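Local coordinates for protein beta-glucosidase (Saccharopolyspora erythraea D, PDB 5M6G) that probably hydrolyses terminal, non-reducing beta-D-glucosyl residues to release beta-D-glucose, as a two-domain, magnesium-containing member of glycosyl hydrolase family 3, at residues A[373-376]-A[377-381]. Numbering follows the deposited sequence.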
loop_
_atom_site.group_PDB
_atom_site.type_symbol
_atom_site.label_atom_id
_atom_site.label_comp_id
_atom_site.label_asym_id
_atom_site.label_seq_id
_atom_site.Cartn_x
_atom_site.Cartn_y
_atom_site.Cartn_z
ATOM N N ILE A 373 0.561 5.692 22.147
ATOM C CA ILE A 373 1.739 6.047 21.349
ATOM C C ILE A 373 3.015 5.603 22.052
ATOM O O ILE A 373 3.878 4.946 21.456
ATOM C CB ILE A 373 1.772 7.562 21.065
ATOM C CG1 ILE A 373 0.608 8.006 20.182
ATOM C CG2 ILE A 373 3.117 7.966 20.451
ATOM C CD1 ILE A 373 0.255 9.486 20.367
ATOM N N LEU A 374 3.160 5.960 23.335
ATOM C CA LEU A 374 4.410 5.664 24.031
ATOM C C LEU A 374 4.620 4.165 24.176
ATOM O O LEU A 374 5.755 3.687 24.094
ATOM C CB LEU A 374 4.428 6.339 25.404
ATOM C CG LEU A 374 4.428 7.863 25.366
ATOM C CD1 LEU A 374 4.228 8.415 26.782
ATOM C CD2 LEU A 374 5.730 8.373 24.733
ATOM N N THR A 375 3.539 3.406 24.393
ATOM C CA THR A 375 3.673 1.956 24.492
ATOM C C THR A 375 4.339 1.383 23.247
ATOM O O THR A 375 5.258 0.562 23.345
ATOM C CB THR A 375 2.301 1.317 24.726
ATOM O OG1 THR A 375 1.853 1.650 26.049
ATOM C CG2 THR A 375 2.367 -0.200 24.600
ATOM N N LYS A 376 3.915 1.836 22.066
ATOM C CA LYS A 376 4.501 1.331 20.830
ATOM C C LYS A 376 5.953 1.774 20.680
ATOM O O LYS A 376 6.792 1.009 20.184
ATOM C CB LYS A 376 3.656 1.787 19.643
ATOM C CG LYS A 376 2.299 1.083 19.599
ATOM C CD LYS A 376 2.498 -0.395 19.237
ATOM C CE LYS A 376 1.277 -1.269 19.574
ATOM N NZ LYS A 376 1.077 -1.471 21.054
ATOM N N LYS A 377 6.279 2.992 21.118
ATOM C CA LYS A 377 7.681 3.415 21.093
ATOM C C LYS A 377 8.550 2.522 21.977
ATOM O O LYS A 377 9.653 2.131 21.577
ATOM C CB LYS A 377 7.799 4.881 21.507
ATOM C CG LYS A 377 7.207 5.850 20.489
ATOM C CD LYS A 377 7.482 7.303 20.882
ATOM C CE LYS A 377 7.124 8.263 19.767
ATOM N NZ LYS A 377 7.584 9.654 20.068
ATOM N N PHE A 378 8.078 2.179 23.182
ATOM C CA PHE A 378 8.853 1.267 24.028
ATOM C C PHE A 378 8.932 -0.127 23.423
ATOM O O PHE A 378 9.997 -0.758 23.435
ATOM C CB PHE A 378 8.253 1.181 25.429
ATOM C CG PHE A 378 8.576 2.362 26.296
ATOM C CD1 PHE A 378 9.839 2.503 26.856
ATOM C CD2 PHE A 378 7.613 3.325 26.558
ATOM C CE1 PHE A 378 10.144 3.603 27.656
ATOM C CE2 PHE A 378 7.901 4.415 27.362
ATOM C CZ PHE A 378 9.181 4.557 27.905
ATOM N N GLU A 379 7.813 -0.634 22.910
ATOM C CA GLU A 379 7.816 -1.967 22.323
ATOM C C GLU A 379 8.752 -2.031 21.129
ATOM O O GLU A 379 9.457 -3.025 20.937
ATOM C CB GLU A 379 6.391 -2.373 21.923
ATOM C CG GLU A 379 5.487 -2.663 23.129
ATOM C CD GLU A 379 4.016 -2.835 22.760
ATOM O OE1 GLU A 379 3.585 -2.319 21.703
ATOM O OE2 GLU A 379 3.280 -3.469 23.544
ATOM N N LEU A 380 8.801 -0.964 20.336
ATOM C CA LEU A 380 9.687 -0.942 19.178
ATOM C C LEU A 380 11.154 -0.863 19.563
ATOM O O LEU A 380 12.004 -0.938 18.675
ATOM C CB LEU A 380 9.331 0.236 18.269
ATOM C CG LEU A 380 8.129 -0.036 17.368
ATOM C CD1 LEU A 380 7.604 1.258 16.783
ATOM C CD2 LEU A 380 8.533 -1.004 16.254
ATOM N N GLY A 381 11.464 -0.708 20.851
ATOM C CA GLY A 381 12.838 -0.643 21.295
ATOM C C GLY A 381 13.508 0.688 21.066
ATOM O O GLY A 381 14.731 0.773 21.183
HETATM O O HOH W 1 0.854 -3.794 23.352
#
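K377 N donates to I373 O at 3.1 Å, the first of four successive i to i+4 bonds that carry helix 363-379 through its last turn. F378 N to L374 O and E379 N to T375 O follow, and L380 N closes the series on K376 O at 2.8 Å. G381 then leaves the helix with a positive phi of 78°, and its N bonds to F378 O at 3.0 Å, one of the two bonds back into the last turn that, with the positive phi, define a Schellman motif, a classic C-terminal cap.

The turn also illustrates an i to i+3 salt bridge. K376 NZ meets E379 OE1 at 2.7 Å on the syn side of the carboxylate, 19° out of its plane. The lysine chain bends at chi2 (-70°) and again at chi4, which folds its amine back to the glutamate, itself extended beyond CG. A water accepts weakly from K376 NZ and donates to E379 OE2 at 2.5 Å, so both carboxylate oxygens are engaged, while T375 CG2 lies alongside at 3.6 Å from E379 OE2. Replacing E379 with an alanine removes the carboxylate, which would probably leave the K376 ammonium without this countercharge and its bent chain freer to turn.

On other sides of the helix, I373 CG2 runs beside the aliphatic K377 CE, and L374 CB reaches F378 CE2 at 4.4 Å. T375 OG1 bonds back to R371 O.

Helix 47-57 covers L374, T375 and F378, whose ring also stacks on F383. The extended K377 side chain reaches inward within the N-terminal, TIM-barrel-related part of the fold, where NZ bonds to Q66 OE1 and to the carbonyls of G86 and P123. L380 joins K377 against I125 of strand 125-128, tying the helix end to the parallel sheet close to the magnesium ligand D175.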